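Long-range contacts in iron transport multicopper oxidase FET3 (Saccharomyces cerevisiae, PDB 1ZPU), which oxidises ferrous iron to ferric iron with oxygen, using four copper ions, for high-affinity iron uptake, and also oxidises cuprous copper: residues L178-Q183 with S274-N279; I205-M210 with K248-M253; Y333-N338 with T522-Q527. All blocks are in the same frame, centred on the assembly; numbering follows the deposited sequence.

Contact 1 (L178-Q183 with S274-N279). With NAG (2-acetamido-2-deoxy-beta-D-glucopyranose), chain B; NAG (2-acetamido-2-deoxy-beta-D-glucopyranose), chain G.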
loop_
_atom_site.group_PDB
_atom_site.type_symbol
_atom_site.label_atom_id
_atom_site.label_comp_id
_atom_site.label_asym_id
_atom_site.label_seq_id
_atom_site.Cartn_x
_atom_site.Cartn_y
_atom_site.Cartn_z
ATOM N N LEU A 178 13.670 14.922 13.719
ATOM C CA LEU A 178 12.576 15.872 13.656
ATOM C C LEU A 178 12.144 16.337 15.026
ATOM O O LEU A 178 12.165 15.575 15.998
ATOM C CB LEU A 178 11.379 15.175 13.019
ATOM C CG LEU A 178 10.075 15.927 12.771
ATOM C CD1 LEU A 178 10.273 17.008 11.707
ATOM C CD2 LEU A 178 9.025 14.943 12.323
ATOM N N THR A 179 11.689 17.580 15.066
ATOM C CA THR A 179 11.170 18.209 16.257
ATOM C C THR A 179 9.634 18.270 16.252
ATOM O O THR A 179 9.018 18.714 15.267
ATOM C CB THR A 179 11.750 19.602 16.336
ATOM O OG1 THR A 179 13.110 19.487 16.741
ATOM C CG2 THR A 179 11.000 20.450 17.313
ATOM N N TRP A 180 9.024 17.815 17.347
ATOM C CA TRP A 180 7.597 17.970 17.562
ATOM C C TRP A 180 7.391 18.736 18.863
ATOM O O TRP A 180 7.612 18.213 19.966
ATOM C CB TRP A 180 6.906 16.606 17.576
ATOM C CG TRP A 180 5.438 16.638 17.872
ATOM C CD1 TRP A 180 4.554 17.615 17.534
ATOM C CD2 TRP A 180 4.683 15.631 18.536
ATOM N NE1 TRP A 180 3.293 17.288 17.956
ATOM C CE2 TRP A 180 3.339 16.069 18.569
ATOM C CE3 TRP A 180 5.010 14.401 19.122
ATOM C CZ2 TRP A 180 2.316 15.327 19.173
ATOM C CZ3 TRP A 180 3.985 13.650 19.728
ATOM C CH2 TRP A 180 2.653 14.124 19.745
ATOM N N GLU A 181 6.994 19.995 18.723
ATOM C CA GLU A 181 6.770 20.882 19.869
ATOM C C GLU A 181 5.380 20.667 20.456
ATOM O O GLU A 181 4.380 20.868 19.771
ATOM C CB GLU A 181 6.876 22.338 19.427
ATOM C CG GLU A 181 8.044 22.634 18.519
ATOM C CD GLU A 181 8.599 24.020 18.767
ATOM O OE1 GLU A 181 9.818 24.120 19.044
ATOM O OE2 GLU A 181 7.815 25.008 18.712
ATOM N N VAL A 182 5.306 20.274 21.723
ATOM C CA VAL A 182 4.005 19.967 22.312
ATOM C C VAL A 182 3.625 20.935 23.408
ATOM O O VAL A 182 4.464 21.683 23.885
ATOM C CB VAL A 182 3.899 18.504 22.833
ATOM C CG1 VAL A 182 3.900 17.518 21.663
ATOM C CG2 VAL A 182 4.994 18.190 23.844
ATOM N N GLN A 183 2.350 20.926 23.784
ATOM C CA GLN A 183 1.850 21.671 24.947
ATOM C C GLN A 183 1.523 20.693 26.070
ATOM O O GLN A 183 1.072 19.581 25.806
ATOM C CB GLN A 183 0.585 22.450 24.587
ATOM C CG GLN A 183 0.775 23.496 23.513
ATOM C CD GLN A 183 1.514 24.711 24.020
ATOM O OE1 GLN A 183 1.291 25.179 25.148
ATOM N NE2 GLN A 183 2.400 25.239 23.191
ATOM N N SER A 274 13.889 10.955 17.053
ATOM C CA SER A 274 13.338 12.294 16.884
ATOM C C SER A 274 12.902 12.853 18.239
ATOM O O SER A 274 13.031 12.181 19.263
ATOM C CB SER A 274 12.172 12.291 15.911
ATOM O OG SER A 274 12.635 12.483 14.588
ATOM N N TYR A 275 12.396 14.082 18.257
ATOM C CA TYR A 275 12.230 14.782 19.518
ATOM C C TYR A 275 10.832 15.284 19.800
ATOM O O TYR A 275 10.311 16.143 19.100
ATOM C CB TYR A 275 13.198 15.961 19.611
ATOM C CG TYR A 275 14.540 15.665 19.019
ATOM C CD1 TYR A 275 14.982 16.354 17.891
ATOM C CD2 TYR A 275 15.363 14.679 19.568
ATOM C CE1 TYR A 275 16.205 16.083 17.330
ATOM C CE2 TYR A 275 16.591 14.400 19.013
ATOM C CZ TYR A 275 17.003 15.108 17.886
ATOM O OH TYR A 275 18.229 14.844 17.320
ATOM N N MET A 276 10.241 14.752 20.861
ATOM C CA MET A 276 9.058 15.353 21.455
ATOM C C MET A 276 9.512 16.422 22.463
ATOM O O MET A 276 10.039 16.111 23.546
ATOM C CB MET A 276 8.179 14.295 22.112
ATOM C CG MET A 276 6.839 14.802 22.551
ATOM S SD MET A 276 5.871 13.435 23.184
ATOM C CE MET A 276 4.537 14.288 24.018
ATOM N N VAL A 277 9.315 17.682 22.074
ATOM C CA VAL A 277 9.864 18.820 22.795
ATOM C C VAL A 277 8.815 19.558 23.633
ATOM O O VAL A 277 7.936 20.228 23.098
ATOM C CB VAL A 277 10.558 19.822 21.833
ATOM C CG1 VAL A 277 11.180 20.943 22.605
ATOM C CG2 VAL A 277 11.616 19.132 20.985
ATOM N N TYR A 278 8.919 19.432 24.950
ATOM C CA TYR A 278 8.074 20.184 25.860
ATOM C C TYR A 278 8.761 21.499 26.167
ATOM O O TYR A 278 8.104 22.503 26.391
ATOM C CB TYR A 278 7.851 19.422 27.169
ATOM C CG TYR A 278 6.867 18.269 27.134
ATOM C CD1 TYR A 278 7.171 17.080 26.478
ATOM C CD2 TYR A 278 5.657 18.349 27.817
ATOM C CE1 TYR A 278 6.283 16.022 26.469
ATOM C CE2 TYR A 278 4.763 17.289 27.823
ATOM C CZ TYR A 278 5.081 16.131 27.147
ATOM O OH TYR A 278 4.196 15.080 27.151
ATOM N N ASN A 279 10.090 21.475 26.188
ATOM C CA ASN A 279 10.890 22.633 26.559
ATOM C C ASN A 279 11.946 22.923 25.494
ATOM O O ASN A 279 12.863 22.130 25.269
ATOM C CB ASN A 279 11.540 22.405 27.924
ATOM C CG ASN A 279 12.228 23.634 28.454
ATOM O OD1 ASN A 279 12.543 24.561 27.706
ATOM N ND2 ASN A 279 12.444 23.657 29.771
HETATM C C1 NAG B . 13.563 24.451 30.218
HETATM C C2 NAG B . 12.947 25.362 31.280
HETATM C C3 NAG B . 14.038 26.169 31.968
HETATM C C4 NAG B . 15.058 25.206 32.574
HETATM C C5 NAG B . 15.581 24.308 31.456
HETATM C C6 NAG B . 16.561 23.259 31.944
HETATM C C7 NAG B . 10.684 26.215 31.120
HETATM C C8 NAG B . 10.101 27.549 31.483
HETATM N N2 NAG B . 11.952 26.246 30.705
HETATM O O3 NAG B . 13.466 27.017 32.939
HETATM O O4 NAG B . 16.125 25.923 33.152
HETATM O O5 NAG B . 14.518 23.623 30.844
HETATM O O6 NAG B . 17.226 22.783 30.799
HETATM O O7 NAG B . 10.000 25.179 31.216
HETATM C C1 NAG G . 4.542 16.046 9.630
HETATM C C2 NAG G . 4.347 17.138 10.687
HETATM C C3 NAG G . 2.864 17.394 10.930
HETATM C C4 NAG G . 2.071 17.603 9.636
HETATM C C5 NAG G . 2.410 16.499 8.656
HETATM C C6 NAG G . 1.816 16.887 7.319
HETATM C C7 NAG G . 5.843 17.580 12.574
HETATM C C8 NAG G . 6.247 17.230 13.989
HETATM N N2 NAG G . 5.005 16.771 11.925
HETATM O O3 NAG G . 2.744 18.546 11.718
HETATM O O4 NAG G . 0.673 17.474 9.842
HETATM O O5 NAG G . 3.799 16.406 8.487
HETATM O O6 NAG G . 1.993 15.862 6.373
HETATM O O7 NAG G . 6.295 18.598 12.057
#
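A parallel pair of strands forms one edge of the five-stranded sheet in the second cupredoxin domain of this multicopper oxidase. Thr179, Trp180 and Glu181 lie beside Tyr275, Met276 and Val277. The short strand axes run 4.7 Å apart at 13°. The backbone bonds alternate as in a regular parallel sheet: Tyr275 N donates to Leu178 O, Trp180 N to Tyr275 O, Val277 N to Trp180 O and Val182 N to Val277 O. The side-chain hydroxyl of Ser274 extends this row, since Leu178 N donates to Ser274 OG at 2.8 Å.

Trp180 and Met276 leave the same face and lie side by side. Both have CG anti to the backbone N (chi1 177° and -171°), and the extended Met276 chain follows the indole. Met276 CG is 3.9 Å from Trp180 CE3, and the sulfur makes an oblique Met-aromatic contact with the six-membered ring. Val182 fits between the aromatic groups. Its CG1 lies over the centre of the indole. Its CG2 lies over one face of the Tyr278 ring as a CH-pi contact, 3.6 Å from the centroid. On the other face of the sheet, Thr179 CG2 touches Val277 CG2, and Thr179 OG1 meets the edge of the Tyr275 ring.

Two sugars lie close by. Asn279 ND2 carries an N-linked N-acetylglucosamine, and the acetyl methyl C8 of another lies 3.7 Å from Trp180 CB. From strand 187-194, Tyr188 meets the Trp180 ring edge-to-face and Leu190 packs on the same indole. Strand 250-256 pairs with strand 271-277 on the side away from strand 179-181.

Contact 2 (I205-M210 with K248-M253)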
loop_
_atom_site.group_PDB
_atom_site.type_symbol
_atom_site.label_atom_id
_atom_site.label_comp_id
_atom_site.label_asym_id
_atom_site.label_seq_id
_atom_site.Cartn_x
_atom_site.Cartn_y
_atom_site.Cartn_z
ATOM N N ILE A 205 7.067 6.128 21.585
ATOM C CA ILE A 205 7.400 7.402 22.197
ATOM C C ILE A 205 7.830 7.127 23.636
ATOM O O ILE A 205 7.066 6.563 24.413
ATOM C CB ILE A 205 6.183 8.349 22.175
ATOM C CG1 ILE A 205 5.673 8.519 20.745
ATOM C CG2 ILE A 205 6.522 9.691 22.779
ATOM C CD1 ILE A 205 4.330 9.214 20.649
ATOM N N GLU A 206 9.057 7.514 23.976
ATOM C CA GLU A 206 9.582 7.377 25.328
ATOM C C GLU A 206 8.586 7.902 26.349
ATOM O O GLU A 206 8.094 9.027 26.211
ATOM C CB GLU A 206 10.910 8.118 25.453
ATOM C CG GLU A 206 11.523 8.072 26.823
ATOM C CD GLU A 206 12.724 8.988 26.964
ATOM O OE1 GLU A 206 13.234 9.112 28.100
ATOM O OE2 GLU A 206 13.153 9.595 25.961
ATOM N N ASP A 207 8.276 7.053 27.339
ATOM C CA ASP A 207 7.388 7.376 28.469
ATOM C C ASP A 207 5.991 7.885 28.122
ATOM O O ASP A 207 5.359 8.542 28.948
ATOM C CB ASP A 207 8.061 8.368 29.416
ATOM C CG ASP A 207 9.080 7.711 30.291
ATOM O OD1 ASP A 207 10.297 8.014 30.145
ATOM O OD2 ASP A 207 8.654 6.866 31.110
ATOM N N HIS A 208 5.511 7.595 26.917
ATOM C CA HIS A 208 4.153 7.960 26.534
ATOM C C HIS A 208 3.431 6.762 25.950
ATOM O O HIS A 208 3.884 6.161 24.982
ATOM C CB HIS A 208 4.146 9.074 25.485
ATOM C CG HIS A 208 4.538 10.424 26.003
ATOM N ND1 HIS A 208 5.821 10.730 26.399
ATOM C CD2 HIS A 208 3.825 11.567 26.126
ATOM C CE1 HIS A 208 5.873 11.993 26.778
ATOM N NE2 HIS A 208 4.673 12.521 26.628
ATOM N N GLU A 209 2.288 6.425 26.523
ATOM C CA GLU A 209 1.434 5.393 25.953
ATOM C C GLU A 209 0.700 5.917 24.730
ATOM O O GLU A 209 0.520 7.129 24.573
ATOM C CB GLU A 209 0.431 4.898 26.996
ATOM C CG GLU A 209 0.971 3.751 27.829
ATOM C CD GLU A 209 0.129 3.436 29.049
ATOM O OE1 GLU A 209 -0.968 4.025 29.204
ATOM O OE2 GLU A 209 0.577 2.590 29.854
ATOM N N MET A 210 0.279 4.992 23.870
ATOM C CA MET A 210 -0.477 5.327 22.662
ATOM C C MET A 210 -1.798 4.590 22.629
ATOM O O MET A 210 -1.843 3.371 22.829
ATOM C CB MET A 210 0.323 4.984 21.420
ATOM C CG MET A 210 1.578 5.772 21.301
ATOM S SD MET A 210 2.499 5.360 19.834
ATOM C CE MET A 210 2.872 3.627 20.071
ATOM N N LYS A 248 11.044 18.227 30.894
ATOM C CA LYS A 248 11.870 17.268 30.155
ATOM C C LYS A 248 11.411 17.062 28.712
ATOM O O LYS A 248 10.235 17.212 28.400
ATOM C CB LYS A 248 11.869 15.925 30.879
ATOM C CG LYS A 248 12.943 14.978 30.397
ATOM C CD LYS A 248 12.536 13.533 30.620
ATOM C CE LYS A 248 13.673 12.582 30.276
ATOM N NZ LYS A 248 14.708 12.614 31.354
ATOM N N ASN A 249 12.344 16.714 27.834
ATOM C CA ASN A 249 11.987 16.294 26.470
ATOM C C ASN A 249 12.103 14.781 26.269
ATOM O O ASN A 249 12.881 14.097 26.932
ATOM C CB ASN A 249 12.799 17.035 25.398
ATOM C CG ASN A 249 12.577 18.537 25.418
ATOM O OD1 ASN A 249 11.452 19.015 25.480
ATOM N ND2 ASN A 249 13.667 19.288 25.369
ATOM N N PHE A 250 11.322 14.266 25.332
ATOM C CA PHE A 250 11.194 12.827 25.151
ATOM C C PHE A 250 11.500 12.388 23.728
ATOM O O PHE A 250 11.275 13.125 22.774
ATOM C CB PHE A 250 9.790 12.396 25.526
ATOM C CG PHE A 250 9.451 12.633 26.955
ATOM C CD1 PHE A 250 8.954 13.863 27.374
ATOM C CD2 PHE A 250 9.616 11.621 27.897
ATOM C CE1 PHE A 250 8.631 14.077 28.692
ATOM C CE2 PHE A 250 9.290 11.832 29.216
ATOM C CZ PHE A 250 8.795 13.063 29.610
ATOM N N ALA A 251 12.010 11.174 23.600
ATOM C CA ALA A 251 12.424 10.651 22.308
ATOM C C ALA A 251 11.253 10.022 21.553
ATOM O O ALA A 251 10.508 9.211 22.120
ATOM C CB ALA A 251 13.515 9.637 22.507
ATOM N N ILE A 252 11.072 10.429 20.296
ATOM C CA ILE A 252 10.169 9.762 19.357
ATOM C C ILE A 252 11.050 8.791 18.578
ATOM O O ILE A 252 12.010 9.190 17.927
ATOM C CB ILE A 252 9.508 10.760 18.369
ATOM C CG1 ILE A 252 8.684 11.814 19.101
ATOM C CG2 ILE A 252 8.639 10.022 17.340
ATOM C CD1 ILE A 252 8.367 13.008 18.240
ATOM N N MET A 253 10.727 7.511 18.655
ATOM C CA MET A 253 11.635 6.470 18.206
ATOM C C MET A 253 11.063 5.643 17.063
ATOM O O MET A 253 9.937 5.162 17.142
ATOM C CB MET A 253 11.941 5.570 19.392
ATOM C CG MET A 253 13.314 4.946 19.337
ATOM S SD MET A 253 14.661 6.049 19.799
ATOM C CE MET A 253 13.733 7.407 20.446
#
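Ile205 and Ile252 form an antiparallel non-hydrogen-bonded pair, with CA atoms 4.6 Å apart. Here strand 201-205 of the second cupredoxin domain ends beside strand 250-256. The chain then leaves the sheet in a type II beta turn from Ile205 to His208, closed by His208 N donating to Ile205 O. Asp207 takes the positive-phi position of the turn.

Glu206 holds the turn to the strand twice. Its backbone N donates to Ala251 O at 2.9 Å. Its carboxylate accepts a second bond, Ala251 N donating to Glu206 OE2 at 3.1 Å. The donor meets OE2 on the anti side, 28° out of the carboxylate plane. With CG anti to the backbone N (chi1 178°) and the chain extended, the carboxylate reaches the strand. Lys248 NZ is 5.0 Å from Glu206 OE1, too far for a salt bridge, though the opposite charges may still attract weakly. With a leucine in place of Glu206, Ala251 N would probably lose its acceptor and Lys248 its nearby opposite charge.

Phe250 packs under the turn. Asp207 CB approaches Phe250 CE2 at 3.7 Å, and the methylene CD of Lys248 lies over one ring face. The other face receives His208 in an edge-to-face stack, with planes at 82°. The imidazole is fixed at both nitrogens: NE2 is hydrogen-bonded to Tyr278 OH, and ND1 donates to Glu206 O at 2.8 Å. That leaves His208 CE1 directed at the ring, 3.6 Å from Phe250 CG.

Contact 3 (Y333-N338 with T522-Q527); sequences YAFFNN and TGENVQ. With NAG (2-acetamido-2-deoxy-beta-D-glucopyranose), chain C; MAN (alpha-D-mannopyranose), chain J.
The edge of the third cupredoxin domain meets the C-terminal tail of the ectodomain in this surface contact. Strand 332-336 is an outermost strand of a six-stranded sheet. Residues 522-527 run past it as an irregular chain, well after helix 494-502. The backbones stay far apart, and side chains alone bridge the gap from the tail.

Phe335 is met by two side chains of the tail. Gln527, its chain bent at chi2 (91°), brings NE2 to 3.7 Å from Phe335 CE2. This amide approaches the ring obliquely. Glu524 comes to the ring edge instead, with OE2 4.1 Å from Phe335 CE2 and the carboxylate plane turned 79° from the ring. At the start of the segment, the Tyr333 hydroxyl passes Asn525 OD1 at 3.6 Å in a loose contact; Tyr333 OH has its hydrogen bond with Asn329 ND2. The type 1 copper site is not far off: the side chain of Phe335 is about 10 Å from that of the copper ligand His392.

Asn338 brings in a glycan, its ND2 bonded to C1 of an N-acetylglucosamine. The carboxylate of Glu524 comes up beside this sugar and the Asn338 carbonyl. Its OE1 accepts a hydrogen bond from Thr340 N, which ties the tail to the residues just after the strand. Its OE2 faces two acceptors, neither of which can give it a proton: the acetyl O7 of the sugar at 3.4 Å and Asn338 O, which lies 3.3 Å from Glu524 OE2.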
loop_
_atom_site.group_PDB
_atom_site.type_symbol
_atom_site.label_atom_id
_atom_site.label_comp_id
_atom_site.label_asym_id
_atom_site.label_seq_id
_atom_site.Cartn_x
_atom_site.Cartn_y
_atom_site.Cartn_z
ATOM N N TYR A 333 12.024 -13.877 -9.720
ATOM C CA TYR A 333 10.671 -13.334 -9.728
ATOM C C TYR A 333 9.860 -13.756 -8.501
ATOM O O TYR A 333 10.251 -14.679 -7.766
ATOM C CB TYR A 333 9.949 -13.768 -11.001
ATOM C CG TYR A 333 10.469 -13.101 -12.257
ATOM C CD1 TYR A 333 11.371 -13.750 -13.093
ATOM C CD2 TYR A 333 10.060 -11.816 -12.604
ATOM C CE1 TYR A 333 11.842 -13.149 -14.253
ATOM C CE2 TYR A 333 10.528 -11.202 -13.749
ATOM C CZ TYR A 333 11.421 -11.869 -14.576
ATOM O OH TYR A 333 11.893 -11.248 -15.719
ATOM N N ALA A 334 8.736 -13.075 -8.283
ATOM C CA ALA A 334 7.801 -13.427 -7.221
ATOM C C ALA A 334 6.533 -14.039 -7.807
ATOM O O ALA A 334 6.059 -13.611 -8.861
ATOM C CB ALA A 334 7.468 -12.224 -6.419
ATOM N N PHE A 335 5.984 -15.037 -7.118
ATOM C CA PHE A 335 4.873 -15.809 -7.657
ATOM C C PHE A 335 3.662 -15.903 -6.730
ATOM O O PHE A 335 3.799 -16.117 -5.529
ATOM C CB PHE A 335 5.338 -17.226 -8.002
ATOM C CG PHE A 335 6.375 -17.285 -9.078
ATOM C CD1 PHE A 335 7.725 -17.098 -8.782
ATOM C CD2 PHE A 335 6.014 -17.564 -10.388
ATOM C CE1 PHE A 335 8.692 -17.167 -9.777
ATOM C CE2 PHE A 335 6.982 -17.636 -11.387
ATOM C CZ PHE A 335 8.316 -17.437 -11.075
ATOM N N PHE A 336 2.477 -15.731 -7.306
ATOM C CA PHE A 336 1.253 -16.214 -6.693
ATOM C C PHE A 336 0.957 -17.536 -7.396
ATOM O O PHE A 336 0.770 -17.560 -8.615
ATOM C CB PHE A 336 0.092 -15.223 -6.871
ATOM C CG PHE A 336 -0.035 -14.190 -5.759
ATOM C CD1 PHE A 336 -0.364 -12.869 -6.062
ATOM C CD2 PHE A 336 0.156 -14.538 -4.419
ATOM C CE1 PHE A 336 -0.496 -11.907 -5.056
ATOM C CE2 PHE A 336 0.027 -13.585 -3.395
ATOM C CZ PHE A 336 -0.300 -12.268 -3.714
ATOM N N ASN A 337 0.931 -18.630 -6.633
ATOM C CA ASN A 337 0.942 -19.981 -7.201
ATOM C C ASN A 337 2.066 -20.103 -8.216
ATOM O O ASN A 337 3.232 -19.940 -7.854
ATOM C CB ASN A 337 -0.408 -20.355 -7.812
ATOM C CG ASN A 337 -1.532 -20.335 -6.791
ATOM O OD1 ASN A 337 -1.334 -20.686 -5.621
ATOM N ND2 ASN A 337 -2.721 -19.915 -7.227
ATOM N N ASN A 338 1.728 -20.342 -9.479
ATOM C CA ASN A 338 2.755 -20.471 -10.508
ATOM C C ASN A 338 2.817 -19.296 -11.481
ATOM O O ASN A 338 3.337 -19.432 -12.590
ATOM C CB ASN A 338 2.596 -21.793 -11.262
ATOM C CG ASN A 338 1.285 -21.880 -12.044
ATOM O OD1 ASN A 338 0.373 -21.061 -11.866
ATOM N ND2 ASN A 338 1.182 -22.908 -12.899
ATOM N N THR A 522 1.005 -12.080 -23.970
ATOM C CA THR A 522 2.282 -11.551 -23.487
ATOM C C THR A 522 2.630 -12.271 -22.160
ATOM O O THR A 522 2.091 -11.949 -21.099
ATOM C CB THR A 522 2.229 -9.977 -23.347
ATOM O OG1 THR A 522 3.426 -9.475 -22.745
ATOM C CG2 THR A 522 1.036 -9.506 -22.520
ATOM N N GLY A 523 3.511 -13.272 -22.248
ATOM C CA GLY A 523 3.763 -14.200 -21.136
ATOM C C GLY A 523 4.981 -13.921 -20.261
ATOM O O GLY A 523 5.804 -13.051 -20.567
ATOM N N GLU A 524 5.078 -14.663 -19.160
ATOM C CA GLU A 524 6.272 -14.686 -18.333
ATOM C C GLU A 524 7.330 -15.600 -18.957
ATOM O O GLU A 524 7.006 -16.485 -19.759
ATOM C CB GLU A 524 5.940 -15.162 -16.920
ATOM C CG GLU A 524 5.297 -16.538 -16.836
ATOM C CD GLU A 524 4.792 -16.885 -15.444
ATOM O OE1 GLU A 524 4.139 -16.035 -14.788
ATOM O OE2 GLU A 524 5.050 -18.021 -14.997
ATOM N N ASN A 525 8.593 -15.382 -18.588
ATOM C CA ASN A 525 9.691 -16.244 -19.020
ATOM C C ASN A 525 9.426 -17.675 -18.537
ATOM O O ASN A 525 8.830 -17.877 -17.476
ATOM C CB ASN A 525 11.041 -15.684 -18.532
ATOM C CG ASN A 525 11.403 -14.328 -19.188
ATOM O OD1 ASN A 525 11.294 -13.270 -18.579
ATOM N ND2 ASN A 525 11.828 -14.374 -20.433
ATOM N N VAL A 526 9.813 -18.668 -19.329
ATOM C CA VAL A 526 9.434 -20.044 -18.989
ATOM C C VAL A 526 10.168 -20.631 -17.778
ATOM O O VAL A 526 11.137 -20.044 -17.277
ATOM C CB VAL A 526 9.381 -21.011 -20.203
ATOM C CG1 VAL A 526 7.921 -21.175 -20.694
ATOM C CG2 VAL A 526 10.323 -20.563 -21.334
ATOM N N GLN A 527 9.676 -21.769 -17.295
ATOM C CA GLN A 527 10.110 -22.295 -16.007
ATOM C C GLN A 527 11.482 -22.979 -16.072
ATOM O O GLN A 527 12.047 -23.184 -17.153
ATOM C CB GLN A 527 9.053 -23.220 -15.409
ATOM C CG GLN A 527 8.723 -22.874 -13.970
ATOM C CD GLN A 527 7.570 -21.898 -13.871
ATOM O OE1 GLN A 527 6.527 -22.085 -14.506
ATOM N NE2 GLN A 527 7.744 -20.858 -13.068
HETATM C C1 NAG C . 0.551 -22.567 -14.149
HETATM C C2 NAG C . 0.876 -22.278 -15.614
HETATM C C3 NAG C . -0.219 -22.815 -16.556
HETATM C C4 NAG C . -1.001 -23.991 -15.972
HETATM C C5 NAG C . -1.553 -23.668 -14.579
HETATM C C6 NAG C . -1.528 -24.864 -13.626
HETATM C C7 NAG C . 1.626 -20.246 -16.781
HETATM C C8 NAG C . 0.813 -19.880 -18.003
HETATM N N2 NAG C . 1.001 -20.837 -15.760
HETATM O O3 NAG C . 0.338 -23.190 -17.800
HETATM O O4 NAG C . -2.075 -24.284 -16.832
HETATM O O5 NAG C . -0.856 -22.577 -13.989
HETATM O O6 NAG C . -2.119 -25.976 -14.256
HETATM O O7 NAG C . 2.827 -19.995 -16.738
HETATM C C1 MAN J . 7.400 -9.858 -25.299
HETATM C C2 MAN J . 7.788 -10.360 -23.901
HETATM C C3 MAN J . 7.810 -11.887 -24.042
HETATM C C4 MAN J . 8.476 -12.315 -25.381
HETATM C C5 MAN J . 9.280 -11.174 -26.042
HETATM C C6 MAN J . 9.891 -11.558 -27.400
HETATM O O2 MAN J . 6.941 -9.942 -22.852
HETATM O O3 MAN J . 6.473 -12.360 -23.935
HETATM O O4 MAN J . 9.354 -13.425 -25.253
HETATM O O5 MAN J . 8.557 -9.935 -26.130
HETATM O O6 MAN J . 9.430 -12.832 -27.820
#

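In the fold
Contacts 1 and 2 belong to one five-stranded sheet of the second cupredoxin domain, with centres 10 Å apart. Their strands 271-277 and 250-256 are neighbours in that sheet, joined by a backbone bond between Met276 and Phe250. Along the chain, 178-183 comes first and 274-279 last, with both segments of contact 2 between them. Contact 1 is the parallel edge of the sheet; contact 2 lies two strands in, where strand 201-205 gives way to a turn. Contact 3 comes later, in the third domain, on the other side of the chain's centre, 49 Å and 46 Å from contacts 1 and 2 between centres. It lays the tail against the domain that holds the type 1 copper.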